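Local coordinates for DUF3120 domain-containing protein (Bordetella pertussis, PDB 6RGN) that is the N-terminal domain of a type III secretion effector and probably targets it to host membranes by binding the phosphoinositide PIP2, at residues A[93-107]-A[127-139]. Numbering follows the deposited sequence. Where two conformers were deposited one is given.
With NA (sodium ion), chain F; SO4 (sulfate ion), chain C.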
loop_
_atom_site.group_PDB
_atom_site.type_symbol
_atom_site.label_atom_id
_atom_site.label_comp_id
_atom_site.label_asym_id
_atom_site.label_seq_id
_atom_site.Cartn_x
_atom_site.Cartn_y
_atom_site.Cartn_z
ATOM N N ASP A 93 4.906 -2.045 -11.811
ATOM C CA ASP A 93 5.171 -0.739 -11.171
ATOM C C ASP A 93 5.222 0.373 -12.221
ATOM O O ASP A 93 5.982 1.372 -11.985
ATOM C CB ASP A 93 6.492 -0.772 -10.381
ATOM C CG ASP A 93 6.551 -1.882 -9.360
ATOM O OD1 ASP A 93 5.527 -2.099 -8.670
ATOM O OD2 ASP A 93 7.538 -2.635 -9.373
ATOM N N ARG A 94 4.384 0.350 -13.248
ATOM C CA ARG A 94 4.527 1.310 -14.375
ATOM C C ARG A 94 3.471 2.415 -14.344
ATOM O O ARG A 94 3.608 3.372 -15.133
ATOM C CB ARG A 94 4.461 0.568 -15.707
ATOM C CG ARG A 94 5.437 -0.591 -15.809
ATOM C CD ARG A 94 5.431 -1.114 -17.219
ATOM N NE ARG A 94 4.226 -1.864 -17.565
ATOM C CZ ARG A 94 3.343 -1.482 -18.491
ATOM N NH1 ARG A 94 3.511 -0.343 -19.144
ATOM N NH2 ARG A 94 2.309 -2.255 -18.778
ATOM N N SER A 95 2.436 2.302 -13.511
ATOM C CA SER A 95 1.296 3.263 -13.555
ATOM C C SER A 95 1.373 4.357 -12.490
ATOM O O SER A 95 1.130 4.015 -11.342
ATOM C CB SER A 95 -0.034 2.558 -13.416
ATOM O OG SER A 95 -1.059 3.568 -13.498
ATOM N N LEU A 96 1.656 5.635 -12.828
ATOM C CA LEU A 96 1.568 6.767 -11.825
ATOM C C LEU A 96 0.103 6.955 -11.412
ATOM O O LEU A 96 -0.147 7.175 -10.196
ATOM C CB LEU A 96 2.184 8.076 -12.383
ATOM C CG LEU A 96 2.130 9.307 -11.466
ATOM C CD1 LEU A 96 2.666 8.976 -10.075
ATOM C CD2 LEU A 96 2.875 10.508 -12.052
ATOM N N GLN A 97 -0.859 6.707 -12.305
ATOM C CA GLN A 97 -2.290 6.868 -11.929
ATOM C C GLN A 97 -2.650 5.836 -10.856
ATOM O O GLN A 97 -3.265 6.185 -9.848
ATOM C CB GLN A 97 -3.228 6.723 -13.127
ATOM C CG GLN A 97 -4.622 7.287 -12.850
ATOM C CD GLN A 97 -4.691 8.802 -12.941
ATOM O OE1 GLN A 97 -4.109 9.534 -12.147
ATOM N NE2 GLN A 97 -5.464 9.317 -13.890
ATOM N N GLN A 98 -2.249 4.588 -11.038
ATOM C CA GLN A 98 -2.496 3.527 -10.020
ATOM C C GLN A 98 -1.763 3.866 -8.707
ATOM O O GLN A 98 -2.257 3.557 -7.593
ATOM C CB GLN A 98 -2.112 2.228 -10.719
ATOM C CG GLN A 98 -2.903 1.020 -10.268
ATOM C CD GLN A 98 -4.405 1.128 -10.390
ATOM O OE1 GLN A 98 -4.938 1.172 -11.489
ATOM N NE2 GLN A 98 -5.100 1.156 -9.259
ATOM N N LEU A 99 -0.571 4.440 -8.793
ATOM C CA LEU A 99 0.258 4.702 -7.591
ATOM C C LEU A 99 -0.437 5.785 -6.779
ATOM O O LEU A 99 -0.486 5.668 -5.518
ATOM C CB LEU A 99 1.646 5.151 -8.063
ATOM C CG LEU A 99 2.691 5.303 -6.966
ATOM C CD1 LEU A 99 2.713 4.160 -5.995
ATOM C CD2 LEU A 99 4.074 5.492 -7.566
ATOM N N ARG A 100 -0.915 6.822 -7.467
ATOM C CA ARG A 100 -1.758 7.893 -6.882
ATOM C C ARG A 100 -2.971 7.276 -6.172
ATOM O O ARG A 100 -3.219 7.638 -5.009
ATOM C CB ARG A 100 -2.138 8.916 -7.948
ATOM C CG ARG A 100 -0.968 9.840 -8.263
ATOM C CD ARG A 100 -1.258 10.977 -9.222
ATOM N NE ARG A 100 -0.077 11.820 -9.423
ATOM C CZ ARG A 100 -0.032 12.760 -10.346
ATOM N NH1 ARG A 100 -1.126 13.042 -11.035
ATOM N NH2 ARG A 100 1.042 13.519 -10.491
ATOM N N ASP A 101 -3.641 6.332 -6.799
ATOM C CA ASP A 101 -4.862 5.734 -6.220
ATOM C C ASP A 101 -4.492 5.060 -4.908
ATOM O O ASP A 101 -5.323 5.123 -3.957
ATOM C CB ASP A 101 -5.494 4.672 -7.108
ATOM C CG ASP A 101 -5.972 5.163 -8.450
ATOM O OD1 ASP A 101 -6.241 6.371 -8.577
ATOM O OD2 ASP A 101 -6.113 4.277 -9.397
ATOM N N LEU A 102 -3.357 4.331 -4.901
ATOM C CA LEU A 102 -2.890 3.669 -3.672
ATOM C C LEU A 102 -2.659 4.700 -2.555
ATOM O O LEU A 102 -3.044 4.473 -1.387
ATOM C CB LEU A 102 -1.606 2.896 -3.962
ATOM C CG LEU A 102 -0.937 2.378 -2.713
ATOM C CD1 LEU A 102 -1.930 1.540 -1.912
ATOM C CD2 LEU A 102 0.309 1.563 -3.094
ATOM N N GLU A 103 -2.057 5.818 -2.879
ATOM C CA GLU A 103 -1.737 6.852 -1.877
ATOM C C GLU A 103 -3.040 7.436 -1.289
ATOM O O GLU A 103 -3.131 7.522 -0.030
ATOM C CB GLU A 103 -0.854 7.914 -2.542
ATOM C CG GLU A 103 -0.293 8.848 -1.509
ATOM C CD GLU A 103 -1.194 9.963 -1.040
ATOM O OE1 GLU A 103 -2.008 10.465 -1.869
ATOM O OE2 GLU A 103 -0.969 10.439 0.130
ATOM N N VAL A 104 -4.023 7.731 -2.136
ATOM C CA VAL A 104 -5.363 8.258 -1.741
ATOM C C VAL A 104 -6.072 7.197 -0.856
ATOM O O VAL A 104 -6.688 7.563 0.177
ATOM C CB VAL A 104 -6.125 8.689 -3.009
ATOM C CG1 VAL A 104 -7.566 9.009 -2.737
ATOM C CG2 VAL A 104 -5.453 9.884 -3.706
ATOM N N ALA A 105 -5.961 5.926 -1.222
ATOM C CA ALA A 105 -6.624 4.786 -0.555
ATOM C C ALA A 105 -6.040 4.607 0.847
ATOM O O ALA A 105 -6.828 4.436 1.774
ATOM C CB ALA A 105 -6.430 3.541 -1.347
ATOM N N LEU A 106 -4.728 4.809 1.029
ATOM C CA LEU A 106 -4.089 4.852 2.371
ATOM C C LEU A 106 -4.614 6.023 3.205
ATOM O O LEU A 106 -4.964 5.771 4.406
ATOM C CB LEU A 106 -2.561 4.902 2.245
ATOM C CG LEU A 106 -1.890 3.665 1.663
ATOM C CD1 LEU A 106 -0.446 3.981 1.244
ATOM C CD2 LEU A 106 -1.858 2.543 2.693
ATOM N N ASN A 107 -4.789 7.233 2.629
ATOM C CA ASN A 107 -5.384 8.368 3.364
ATOM C C ASN A 107 -6.828 8.029 3.762
ATOM O O ASN A 107 -7.199 8.288 4.926
ATOM C CB ASN A 107 -5.376 9.626 2.515
ATOM C CG ASN A 107 -3.957 10.039 2.118
ATOM O OD1 ASN A 107 -2.992 9.655 2.789
ATOM N ND2 ASN A 107 -3.839 10.903 1.120
ATOM N N LEU A 127 5.630 1.915 3.314
ATOM C CA LEU A 127 4.925 1.856 2.018
ATOM C C LEU A 127 4.815 3.265 1.413
ATOM O O LEU A 127 5.052 3.429 0.196
ATOM C CB LEU A 127 3.546 1.247 2.211
ATOM C CG LEU A 127 2.750 1.151 0.920
ATOM C CD1 LEU A 127 3.491 0.263 -0.081
ATOM C CD2 LEU A 127 1.366 0.643 1.167
ATOM N N ARG A 128 4.491 4.273 2.228
ATOM C CA ARG A 128 4.398 5.676 1.711
ATOM C C ARG A 128 5.773 6.172 1.226
ATOM O O ARG A 128 5.863 6.923 0.183
ATOM C CB ARG A 128 3.806 6.533 2.832
ATOM C CG ARG A 128 2.315 6.286 2.992
ATOM C CD ARG A 128 1.749 7.106 4.101
ATOM N NE ARG A 128 0.285 7.265 3.965
ATOM C CZ ARG A 128 -0.564 7.410 4.990
ATOM N NH1 ARG A 128 -0.044 7.442 6.223
ATOM N NH2 ARG A 128 -1.879 7.627 4.786
ATOM N N THR A 129 6.839 5.735 1.879
ATOM C CA THR A 129 8.214 6.066 1.469
ATOM C C THR A 129 8.432 5.354 0.119
ATOM O O THR A 129 9.007 5.960 -0.783
ATOM C CB THR A 129 9.231 5.725 2.580
ATOM O OG1 THR A 129 9.021 6.524 3.750
ATOM C CG2 THR A 129 10.655 5.839 2.106
ATOM N N ALA A 130 7.914 4.115 -0.068
ATOM C CA ALA A 130 8.135 3.367 -1.335
ATOM C C ALA A 130 7.395 4.055 -2.480
ATOM O O ALA A 130 7.996 4.172 -3.611
ATOM C CB ALA A 130 7.752 1.912 -1.269
ATOM N N ILE A 131 6.130 4.397 -2.240
ATOM C CA ILE A 131 5.298 5.217 -3.153
ATOM C C ILE A 131 6.095 6.437 -3.667
ATOM O O ILE A 131 6.129 6.651 -4.883
ATOM C CB ILE A 131 3.987 5.609 -2.464
ATOM C CG1 ILE A 131 3.106 4.377 -2.202
ATOM C CG2 ILE A 131 3.236 6.669 -3.251
ATOM C CD1 ILE A 131 1.869 4.695 -1.420
ATOM N N ASP A 132 6.703 7.245 -2.791
ATOM C CA ASP A 132 7.432 8.476 -3.171
ATOM C C ASP A 132 8.611 8.112 -4.085
ATOM O O ASP A 132 8.884 8.858 -5.044
ATOM C CB ASP A 132 7.978 9.213 -1.948
ATOM C CG ASP A 132 6.877 10.003 -1.234
ATOM O OD1 ASP A 132 5.878 10.317 -1.910
ATOM O OD2 ASP A 132 7.040 10.285 -0.018
ATOM N N ALA A 133 9.282 6.995 -3.805
ATOM C CA ALA A 133 10.473 6.565 -4.575
ATOM C C ALA A 133 10.042 6.143 -5.998
ATOM O O ALA A 133 10.765 6.408 -6.974
ATOM C CB ALA A 133 11.158 5.409 -3.854
ATOM N N TYR A 134 8.973 5.371 -6.104
ATOM C CA TYR A 134 8.420 4.998 -7.430
ATOM C C TYR A 134 7.831 6.225 -8.101
ATOM O O TYR A 134 8.010 6.354 -9.307
ATOM C CB TYR A 134 7.339 3.918 -7.350
ATOM C CG TYR A 134 7.944 2.565 -7.188
ATOM C CD1 TYR A 134 8.410 1.844 -8.271
ATOM C CD2 TYR A 134 7.948 1.978 -5.941
ATOM C CE1 TYR A 134 8.936 0.570 -8.098
ATOM C CE2 TYR A 134 8.541 0.752 -5.750
ATOM C CZ TYR A 134 8.986 0.028 -6.822
ATOM O OH TYR A 134 9.461 -1.231 -6.561
ATOM N N LYS A 135 7.170 7.123 -7.371
ATOM C CA LYS A 135 6.802 8.410 -8.025
ATOM C C LYS A 135 8.024 9.084 -8.653
ATOM O O LYS A 135 7.877 9.499 -9.783
ATOM C CB LYS A 135 6.082 9.393 -7.112
ATOM C CG LYS A 135 4.649 8.995 -6.790
ATOM C CD LYS A 135 3.984 9.973 -5.831
ATOM C CE LYS A 135 2.577 9.557 -5.423
ATOM N NZ LYS A 135 1.854 10.778 -4.992
ATOM N N GLN A 136 9.148 9.248 -7.942
ATOM C CA GLN A 136 10.378 9.902 -8.469
ATOM C C GLN A 136 10.828 9.170 -9.739
ATOM O O GLN A 136 11.115 9.816 -10.753
ATOM C CB GLN A 136 11.467 9.895 -7.391
ATOM C CG GLN A 136 12.837 10.326 -7.902
ATOM C CD GLN A 136 13.916 10.151 -6.859
ATOM O OE1 GLN A 136 13.613 9.926 -5.696
ATOM N NE2 GLN A 136 15.178 10.325 -7.245
ATOM N N GLN A 137 10.931 7.855 -9.671
ATOM C CA GLN A 137 11.393 7.006 -10.800
ATOM C C GLN A 137 10.482 7.188 -12.023
ATOM O O GLN A 137 11.009 7.175 -13.157
ATOM C CB GLN A 137 11.365 5.549 -10.362
ATOM C CG GLN A 137 11.853 4.571 -11.407
ATOM C CD GLN A 137 12.250 3.287 -10.723
ATOM O OE1 GLN A 137 13.409 3.129 -10.296
ATOM N NE2 GLN A 137 11.320 2.334 -10.667
ATOM N N LEU A 138 9.158 7.270 -11.822
ATOM C CA LEU A 138 8.219 7.440 -12.967
ATOM C C LEU A 138 8.277 8.873 -13.512
ATOM O O LEU A 138 8.153 9.031 -14.717
ATOM C CB LEU A 138 6.809 7.039 -12.556
ATOM C CG LEU A 138 6.674 5.567 -12.181
ATOM C CD1 LEU A 138 5.386 5.342 -11.470
ATOM C CD2 LEU A 138 6.831 4.665 -13.390
ATOM N N HIS A 139 8.495 9.869 -12.655
ATOM C CA HIS A 139 8.684 11.291 -13.046
ATOM C C HIS A 139 9.947 11.433 -13.902
ATOM O O HIS A 139 9.922 12.203 -14.883
ATOM C CB HIS A 139 8.705 12.190 -11.805
ATOM C CG HIS A 139 7.334 12.411 -11.262
ATOM N ND1 HIS A 139 6.285 12.888 -12.049
ATOM C CD2 HIS A 139 6.820 12.223 -10.026
ATOM C CE1 HIS A 139 5.184 12.955 -11.307
ATOM N NE2 HIS A 139 5.482 12.527 -10.076
HETATM NA NA NA F . 1.168 10.229 1.953
HETATM S S SO4 C . 4.014 14.154 -6.792
HETATM O O1 SO4 C . 5.434 13.981 -6.945
HETATM O O2 SO4 C . 3.333 13.381 -7.804
HETATM O O3 SO4 C . 3.681 15.545 -6.928
HETATM O O4 SO4 C . 3.610 13.687 -5.499
HETATM O O HOH W 1 8.394 1.658 -12.410
HETATM O O HOH W 2 -1.066 10.741 -4.545
HETATM O O HOH W 3 -0.606 8.078 1.935
#
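L99 turns its CG away from its own backbone N (chi1 -173°) and I131 sets CG1 trans to its carbonyl carbon (chi1 -66°); these torsions lay the two side chains alongside each other, running opposite ways, with L99 CD1 3.8 Å from I131 CG2. Each is a knob in a four-residue hole of the facing helix: L99 sits among I131, Y134, K135 and L138, its CD2 pressed 3.5 Å from K135 N, while I131 sits among L99, L102, E103 and L106. The slim CD1 arm of I131 reaches between these residues and ends tip to tip with L106 CD1 at 3.6 Å. Branched aliphatic groups suit such interlocking, and L106 also leans on L127. Where helix 96-112 begins, S95 OG caps it by accepting from Q98 N, and L138 packs its methyls against the turn. D93 there lies obliquely against the Y134 ring, with CB 3.6 Å from CE1, and Y134 OH bonds to M52 O. K135 suits the margin because its methylenes cover L96 and L99 while its extended chain carries NZ out to a water shared with E103 OE1 and, weakly, to a sulfate. That sulfate, probably from the crystallisation liquor, accepts a bond from H139 NE2 (3.2 Å) and lies at the edge of the R100 guanidinium, so three basic side chains gather round one anion. At the other end R128 NH2 is tied mainly by a salt bridge to E110, with a weak bond to N107 OD1 besides. E103 OE2 and a water bind a sodium ion, and N107 ND2 donates to the same OE2, helping position the carboxylate. With axes 10.5 Å apart and N-to-C directions 159° apart, this is the knobs-into-holes packing of an antiparallel helix pair; helix 76-90 adds V81 against L106, extending it into the helical bundle of this putative membrane-localisation domain.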